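Local coordinates for inactive glucansucrase (Lactobacillus reuteri, PDB 5JBD), which is an inactive glucansucrase of glycosyl hydrolase family 70, a family of large multidomain proteins built around a (beta/alpha)8 barrel, at residues A108-T113 with L136-E141; F388-D393 with A448-L453; D467-T472 with I481-I486. One frame throughout, in Å; residues are numbered along the deposited sequence.

Contact 1 of 3, residues A108-T113 with L136-E141; sequences ANYGLT and LRYVIE
With chi1 of -68° at Y110 and -65° at L112, CG in each stands beside the backbone N and anti to the carbonyl carbon, and both side chains reach across to helix 126-147. The contact is a loop-on-helix packing in the helical region at one end of the elongated molecule, consistent with the small helical domain IV of family 70 proteins. V139 is the shared partner. Its chi1 of 174° sets CG1 anti to the backbone N and turns CG2 to the loop, where this methyl lies 4.0 Å from CB of Y110 and 4.1 Å from CD1 of L112. Y110 and V139 run antiparallel alongside one another, so the methyl meets the root of the tyrosine rather than its hydroxyl end. At the preceding residue, Y138, the two tyrosine rings meet obliquely, CE2 of Y110 lying 4.3 Å from CD2 of Y138. No hydrogen bond crosses between the segments; the evidence is of apolar contact alone. G111, at positive phi, turns the loop between the two contacting residues, and T113 then caps helix 114-117. Helix 90-101 adds V101 against L112, and F96 and F100 against L136. The tightest approach is made by the L112 methyl CD1, which lies 3.9 Å from CB of L136 and 3.4 Å from its backbone N.

Contact 2 of 3, residues F388-D393 with A448-L453; sequences FVTNHD and AQYAIL
V389 lays its methyl CG2 over the face of the Y450 ring, 3.9 Å from the centroid and 6° off the normal, a well-centred CH-pi contact. The other methyl, CG1, lies 3.7 Å from CE2 of the same ring and equally far from OE1 of Q449. CG1 anti to the backbone N (chi1 170°) and CG2 anti to the carbonyl carbon spread these methyls over Y450 and toward Q449. A turn further on, L453 sets CD1 3.5 Å from the backbone N of F388. The polar end of Y450 is tied by water 1, which accepts from T390 N and donates to Y450 OH, each at 2.9 Å. Three partners thus grip this buried hydroxyl: the water, the backbone N of Y464 and the carboxylate of D467, which also binds T390 OG1. That should fix the ring beneath V389. Q449 NE2 is held by the carbonyl of Y444, and N391, the N-cap of helix 392-406, bonds Q394 N. Strands 385-388 and 460-464 are parallel neighbours, with helix 446-455 on the path between them: a beta-alpha-beta crossover of the barrel. The T-N-H-D run following strand 385-388 matches conserved motif IV of families 13 and 70.

Contact 3 of 3, residues D467-T472 with I481-I486; sequences DLYNET and IYYDAI
Y483 turns the edge of its ring toward the face of Y469 in an offset edge-to-face pair, centroids 5.8 Å apart and planes at 65°. The two rings run alongside with their hydroxyl ends in the same direction, and CE2 of Y483 comes 3.6 Å from OH of Y469. The two reach this pairing from different rotamers: Y483 has CG anti to the backbone N (chi1 179°), whereas Y469 has it beside the N (chi1 -62°). Near the plane of the Y483 ring two oxygens lie at that edge, the Y469 hydroxyl and the L468 carbonyl O, the latter 3.5 Å from CD2 of Y483. Beside this pair, L468 and I486 meet through methyls, CD2 of L468 lying 3.7 Å from CG2 of I486. The other branch of I486 reaches D467, its CD1 standing 3.7 Å from CB of that aspartate. No direct hydrogen bond links the segments, but water 2 bridges them, donating to N470 OD1 at 2.8 Å and accepting from I481 N at 3.0 Å. Backbone bonds between L468 and S480 and between N470 and E478 tie the two ends of the loop together. D467 pairs through OD1 with R395, while its OD2 is hydrogen-bonded to Y450 OH and T390 OG1. The contact joins the exit of barrel strand 460-464, through the short, weakly bonded helix 465-468, to the beginning of helix 483-496. L680 of helix 678-683 touches both tyrosines of the stacked pair; Y482 packs on Q434 of helix 420-434 and on V446 and P447 of helix 446-455.

How the contacts relate
Contacts 2 and 3 belong to one region of the barrel, centres 12 Å apart, whereas contact 1 lies about 67 Å and 65 Å from their centres, in the helical region at one end of the elongated molecule. The touching residues of contacts 2 and 3 are all buried; contact 1 sits under a loop whose A108, N109 and G111 are exposed. Both barrel contacts adjoin strand 460-464, and D467 OD2 of contact 3 lies 2.6 Å from both T390 OG1 and Y450 OH of contact 2, probable hydrogen bonds, beside packing of Y450 CE2 on I486 CD1. Contact 1 is aliphatic and aromatic alone, while the barrel pair adds bridging waters and an anchored carboxylate.

Contact 1 of 3, residues A108-T113 with L136-E141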
# COMPACT_ATOMS: atom_id res chain seq x y z
N ALA A 108 -15.08 -42.04 31.67
CA ALA A 108 -16.29 -42.47 32.40
C ALA A 108 -16.11 -42.56 33.92
O ALA A 108 -17.07 -42.36 34.66
CB ALA A 108 -16.79 -43.81 31.86
N ASN A 109 -14.90 -42.87 34.37
CA ASN A 109 -14.60 -42.95 35.80
C ASN A 109 -14.66 -41.59 36.51
O ASN A 109 -14.82 -41.55 37.73
CB ASN A 109 -13.24 -43.63 36.03
CG ASN A 109 -13.24 -45.08 35.62
OD1 ASN A 109 -14.09 -45.87 36.05
ND2 ASN A 109 -12.26 -45.46 34.81
N TYR A 110 -14.54 -40.49 35.75
CA TYR A 110 -14.66 -39.12 36.29
C TYR A 110 -15.95 -38.41 35.84
O TYR A 110 -16.03 -37.17 35.89
CB TYR A 110 -13.40 -38.30 35.95
CG TYR A 110 -12.19 -38.82 36.69
CD1 TYR A 110 -11.47 -39.91 36.22
CD2 TYR A 110 -11.82 -38.26 37.90
CE1 TYR A 110 -10.39 -40.42 36.92
CE2 TYR A 110 -10.74 -38.76 38.62
CZ TYR A 110 -10.02 -39.84 38.13
OH TYR A 110 -8.96 -40.34 38.84
N GLY A 111 -16.96 -39.18 35.43
CA GLY A 111 -18.29 -38.65 35.06
C GLY A 111 -18.34 -37.84 33.77
O GLY A 111 -19.25 -37.02 33.60
N LEU A 112 -17.39 -38.09 32.87
CA LEU A 112 -17.21 -37.29 31.65
C LEU A 112 -17.20 -38.17 30.42
O LEU A 112 -16.15 -38.64 29.98
CB LEU A 112 -15.91 -36.49 31.74
CG LEU A 112 -15.87 -35.43 32.84
CD1 LEU A 112 -14.44 -34.94 33.08
CD2 LEU A 112 -16.80 -34.26 32.53
N THR A 113 -18.39 -38.43 29.89
CA THR A 113 -18.57 -39.13 28.62
C THR A 113 -19.32 -38.22 27.66
O THR A 113 -19.86 -37.19 28.07
CB THR A 113 -19.37 -40.44 28.78
OG1 THR A 113 -20.71 -40.16 29.22
CG2 THR A 113 -18.68 -41.36 29.79
N LEU A 136 -12.70 -32.58 34.86
CA LEU A 136 -12.03 -32.43 33.58
C LEU A 136 -10.56 -32.03 33.73
O LEU A 136 -9.71 -32.53 33.01
CB LEU A 136 -12.77 -31.43 32.69
CG LEU A 136 -12.17 -31.17 31.30
CD1 LEU A 136 -12.01 -32.45 30.48
CD2 LEU A 136 -13.02 -30.17 30.57
N ARG A 137 -10.26 -31.15 34.69
CA ARG A 137 -8.86 -30.81 34.96
C ARG A 137 -8.02 -32.05 35.31
O ARG A 137 -6.90 -32.19 34.81
CB ARG A 137 -8.75 -29.72 36.02
CG ARG A 137 -9.19 -28.36 35.52
CD ARG A 137 -8.75 -27.25 36.47
NE ARG A 137 -9.53 -27.21 37.71
CZ ARG A 137 -10.72 -26.60 37.85
NH1 ARG A 137 -11.29 -25.94 36.85
NH2 ARG A 137 -11.33 -26.64 39.02
N TYR A 138 -8.57 -32.97 36.11
CA TYR A 138 -7.90 -34.24 36.44
C TYR A 138 -7.66 -35.07 35.17
O TYR A 138 -6.57 -35.61 34.97
CB TYR A 138 -8.70 -35.06 37.48
CG TYR A 138 -9.00 -34.36 38.80
CD1 TYR A 138 -8.09 -33.47 39.38
CD2 TYR A 138 -10.21 -34.59 39.48
CE1 TYR A 138 -8.37 -32.83 40.58
CE2 TYR A 138 -10.49 -33.95 40.68
CZ TYR A 138 -9.57 -33.06 41.23
OH TYR A 138 -9.85 -32.40 42.40
N VAL A 139 -8.66 -35.12 34.29
CA VAL A 139 -8.56 -35.85 33.02
C VAL A 139 -7.56 -35.17 32.08
O VAL A 139 -6.78 -35.84 31.43
CB VAL A 139 -9.96 -36.03 32.36
CG1 VAL A 139 -9.85 -36.65 30.97
CG2 VAL A 139 -10.85 -36.90 33.26
N ILE A 140 -7.54 -33.84 32.07
CA ILE A 140 -6.52 -33.08 31.32
C ILE A 140 -5.10 -33.39 31.83
O ILE A 140 -4.18 -33.58 31.03
CB ILE A 140 -6.81 -31.56 31.33
CG1 ILE A 140 -8.02 -31.26 30.44
CG2 ILE A 140 -5.62 -30.75 30.81
CD1 ILE A 140 -8.53 -29.85 30.54
N GLU A 141 -4.92 -33.42 33.15
CA GLU A 141 -3.60 -33.73 33.74
C GLU A 141 -3.15 -35.16 33.43
O GLU A 141 -1.96 -35.43 33.25
CB GLU A 141 -3.60 -33.49 35.25
CG GLU A 141 -3.75 -32.02 35.66
CD GLU A 141 -2.60 -31.13 35.22
OE1 GLU A 141 -1.47 -31.63 35.07
OE2 GLU A 141 -2.82 -29.91 35.04

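Contact 2 of 3, residues F388-D393 with A448-L453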
# COMPACT_ATOMS: atom_id res chain seq x y z
N PHE A 388 -0.40 7.62 -15.55
CA PHE A 388 -0.06 6.23 -15.80
C PHE A 388 -1.14 5.49 -16.58
O PHE A 388 -2.32 5.86 -16.52
CB PHE A 388 0.19 5.51 -14.45
CG PHE A 388 -1.01 5.53 -13.55
CD1 PHE A 388 -1.30 6.67 -12.81
CD2 PHE A 388 -1.88 4.47 -13.52
CE1 PHE A 388 -2.43 6.73 -12.00
CE2 PHE A 388 -3.02 4.51 -12.72
CZ PHE A 388 -3.28 5.63 -11.96
N VAL A 389 -0.72 4.42 -17.27
CA VAL A 389 -1.59 3.41 -17.87
C VAL A 389 -1.87 2.27 -16.88
O VAL A 389 -2.99 1.74 -16.82
CB VAL A 389 -0.94 2.84 -19.16
CG1 VAL A 389 -1.70 1.61 -19.69
CG2 VAL A 389 -0.88 3.92 -20.25
N THR A 390 -0.84 1.87 -16.12
CA THR A 390 -0.99 0.83 -15.10
C THR A 390 -0.13 1.15 -13.88
O THR A 390 0.91 1.78 -14.01
CB THR A 390 -0.56 -0.57 -15.65
OG1 THR A 390 -0.94 -0.72 -17.03
CG2 THR A 390 -1.20 -1.69 -14.82
N ASN A 391 -0.57 0.71 -12.71
CA ASN A 391 0.32 0.59 -11.56
C ASN A 391 0.05 -0.73 -10.83
O ASN A 391 -0.85 -1.51 -11.20
CB ASN A 391 0.22 1.82 -10.64
CG ASN A 391 -1.15 1.99 -10.01
OD1 ASN A 391 -1.79 1.02 -9.58
ND2 ASN A 391 -1.62 3.24 -9.94
N HIS A 392 0.84 -1.01 -9.80
CA HIS A 392 0.76 -2.30 -9.07
C HIS A 392 -0.64 -2.57 -8.48
O HIS A 392 -1.10 -3.72 -8.48
CB HIS A 392 1.83 -2.38 -7.97
CG HIS A 392 1.66 -1.36 -6.90
ND1 HIS A 392 2.14 -0.07 -7.01
CD2 HIS A 392 1.03 -1.42 -5.70
CE1 HIS A 392 1.83 0.61 -5.92
NE2 HIS A 392 1.16 -0.19 -5.11
N ASP A 393 -1.30 -1.53 -8.00
CA ASP A 393 -2.65 -1.66 -7.43
C ASP A 393 -3.71 -1.97 -8.49
O ASP A 393 -4.66 -2.71 -8.22
CB ASP A 393 -3.08 -0.39 -6.69
CG ASP A 393 -2.43 -0.26 -5.34
OD1 ASP A 393 -2.38 -1.26 -4.60
OD2 ASP A 393 -1.99 0.86 -5.02
N ALA A 448 -1.98 1.62 -27.58
CA ALA A 448 -2.57 2.96 -27.78
C ALA A 448 -2.68 3.76 -26.47
O ALA A 448 -2.49 4.98 -26.48
CB ALA A 448 -3.93 2.85 -28.49
N GLN A 449 -3.00 3.10 -25.37
CA GLN A 449 -3.03 3.77 -24.08
C GLN A 449 -1.67 4.40 -23.80
O GLN A 449 -1.59 5.57 -23.44
CB GLN A 449 -3.46 2.85 -22.95
CG GLN A 449 -4.93 2.48 -23.00
CD GLN A 449 -5.40 1.65 -21.82
OE1 GLN A 449 -5.28 2.06 -20.66
NE2 GLN A 449 -5.95 0.46 -22.11
N TYR A 450 -0.60 3.62 -24.03
CA TYR A 450 0.77 4.15 -23.87
C TYR A 450 1.14 5.22 -24.89
O TYR A 450 1.90 6.15 -24.56
CB TYR A 450 1.81 3.01 -23.88
CG TYR A 450 2.07 2.44 -22.51
CD1 TYR A 450 2.89 3.12 -21.60
CD2 TYR A 450 1.47 1.25 -22.09
CE1 TYR A 450 3.12 2.62 -20.33
CE2 TYR A 450 1.70 0.74 -20.81
CZ TYR A 450 2.52 1.42 -19.94
OH TYR A 450 2.75 0.94 -18.66
N ALA A 451 0.67 5.09 -26.12
CA ALA A 451 0.96 6.10 -27.16
C ALA A 451 0.40 7.47 -26.77
O ALA A 451 1.06 8.49 -26.99
CB ALA A 451 0.42 5.67 -28.50
N ILE A 452 -0.79 7.48 -26.17
CA ILE A 452 -1.38 8.70 -25.63
C ILE A 452 -0.59 9.19 -24.42
O ILE A 452 -0.17 10.36 -24.38
CB ILE A 452 -2.89 8.48 -25.26
CG1 ILE A 452 -3.75 8.22 -26.50
CG2 ILE A 452 -3.43 9.65 -24.44
CD1 ILE A 452 -3.92 9.41 -27.44
N LEU A 453 -0.37 8.30 -23.44
CA LEU A 453 0.36 8.65 -22.23
C LEU A 453 1.73 9.28 -22.53
O LEU A 453 2.10 10.30 -21.95
CB LEU A 453 0.56 7.44 -21.32
CG LEU A 453 0.99 7.82 -19.89
CD1 LEU A 453 -0.22 8.08 -19.02
CD2 LEU A 453 1.86 6.73 -19.26
O HOH W 1 1.71 2.96 -16.91

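Contact 3 of 3, residues D467-T472 with I481-I486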
# COMPACT_ATOMS: atom_id res chain seq x y z
N ASP A 467 4.01 -4.15 -17.58
CA ASP A 467 3.66 -3.95 -18.98
C ASP A 467 4.85 -4.19 -19.90
O ASP A 467 4.66 -4.42 -21.10
CB ASP A 467 3.07 -2.54 -19.20
CG ASP A 467 1.69 -2.37 -18.55
OD1 ASP A 467 0.96 -3.37 -18.41
OD2 ASP A 467 1.33 -1.22 -18.18
N LEU A 468 6.07 -4.18 -19.35
CA LEU A 468 7.28 -4.56 -20.10
C LEU A 468 7.69 -6.02 -19.89
O LEU A 468 8.27 -6.62 -20.79
CB LEU A 468 8.46 -3.66 -19.75
CG LEU A 468 8.32 -2.15 -20.03
CD1 LEU A 468 9.64 -1.44 -19.76
CD2 LEU A 468 7.87 -1.90 -21.46
N TYR A 469 7.39 -6.60 -18.73
CA TYR A 469 7.83 -7.95 -18.38
C TYR A 469 6.68 -8.75 -17.78
O TYR A 469 5.78 -8.17 -17.15
CB TYR A 469 9.01 -7.89 -17.38
CG TYR A 469 10.22 -7.19 -17.98
CD1 TYR A 469 11.14 -7.90 -18.77
CD2 TYR A 469 10.41 -5.81 -17.81
CE1 TYR A 469 12.23 -7.25 -19.36
CE2 TYR A 469 11.49 -5.16 -18.38
CZ TYR A 469 12.40 -5.86 -19.16
OH TYR A 469 13.46 -5.21 -19.73
N ASN A 470 6.72 -10.07 -17.98
CA ASN A 470 5.78 -10.97 -17.30
C ASN A 470 6.11 -10.97 -15.82
O ASN A 470 7.14 -11.49 -15.39
CB ASN A 470 5.84 -12.39 -17.87
CG ASN A 470 5.32 -12.47 -19.30
OD1 ASN A 470 4.59 -11.59 -19.76
ND2 ASN A 470 5.69 -13.54 -20.00
N GLU A 471 5.23 -10.35 -15.03
CA GLU A 471 5.58 -9.87 -13.70
C GLU A 471 5.62 -10.95 -12.61
O GLU A 471 6.15 -10.68 -11.53
CB GLU A 471 4.67 -8.71 -13.29
CG GLU A 471 3.21 -9.08 -13.01
CD GLU A 471 2.30 -7.86 -13.15
OE1 GLU A 471 1.96 -7.50 -14.29
OE2 GLU A 471 1.95 -7.24 -12.13
N THR A 472 5.07 -12.15 -12.88
CA THR A 472 5.19 -13.28 -11.95
C THR A 472 6.41 -14.16 -12.19
O THR A 472 6.70 -15.02 -11.35
CB THR A 472 3.94 -14.19 -11.96
OG1 THR A 472 3.81 -14.77 -13.25
CG2 THR A 472 2.69 -13.39 -11.63
N ILE A 481 4.23 -9.45 -23.93
CA ILE A 481 3.77 -9.22 -25.31
C ILE A 481 3.85 -7.73 -25.73
O ILE A 481 4.07 -7.42 -26.90
CB ILE A 481 2.31 -9.77 -25.48
CG1 ILE A 481 1.85 -9.74 -26.94
CG2 ILE A 481 1.31 -9.08 -24.54
CD1 ILE A 481 0.45 -10.29 -27.18
N TYR A 482 3.68 -6.81 -24.78
CA TYR A 482 3.69 -5.38 -25.11
C TYR A 482 5.06 -4.69 -25.06
O TYR A 482 5.14 -3.49 -25.29
CB TYR A 482 2.70 -4.63 -24.21
CG TYR A 482 1.30 -5.17 -24.29
CD1 TYR A 482 0.64 -5.28 -25.52
CD2 TYR A 482 0.60 -5.58 -23.13
CE1 TYR A 482 -0.65 -5.79 -25.59
CE2 TYR A 482 -0.69 -6.10 -23.21
CZ TYR A 482 -1.31 -6.19 -24.44
OH TYR A 482 -2.60 -6.68 -24.52
N TYR A 483 6.13 -5.45 -24.79
CA TYR A 483 7.48 -4.85 -24.67
C TYR A 483 7.90 -4.04 -25.91
O TYR A 483 8.38 -2.90 -25.79
CB TYR A 483 8.55 -5.93 -24.35
CG TYR A 483 9.98 -5.39 -24.23
CD1 TYR A 483 10.76 -5.17 -25.36
CD2 TYR A 483 10.53 -5.09 -22.98
CE1 TYR A 483 12.04 -4.66 -25.27
CE2 TYR A 483 11.82 -4.60 -22.88
CZ TYR A 483 12.57 -4.40 -24.03
OH TYR A 483 13.84 -3.91 -23.95
N ASP A 484 7.72 -4.63 -27.10
CA ASP A 484 8.21 -3.98 -28.32
C ASP A 484 7.49 -2.65 -28.59
O ASP A 484 8.13 -1.64 -28.91
CB ASP A 484 8.09 -4.91 -29.53
CG ASP A 484 9.15 -6.01 -29.55
OD1 ASP A 484 10.17 -5.92 -28.85
OD2 ASP A 484 8.94 -6.98 -30.30
N ALA A 485 6.17 -2.66 -28.43
CA ALA A 485 5.37 -1.46 -28.66
C ALA A 485 5.72 -0.36 -27.68
O ALA A 485 5.99 0.77 -28.09
CB ALA A 485 3.89 -1.79 -28.56
N ILE A 486 5.75 -0.71 -26.40
CA ILE A 486 5.95 0.31 -25.35
C ILE A 486 7.36 0.91 -25.43
O ILE A 486 7.50 2.14 -25.37
CB ILE A 486 5.59 -0.21 -23.95
CG1 ILE A 486 4.12 -0.65 -23.93
CG2 ILE A 486 5.85 0.87 -22.91
CD1 ILE A 486 3.71 -1.45 -22.71
O HOH W 2 3.17 -11.61 -22.22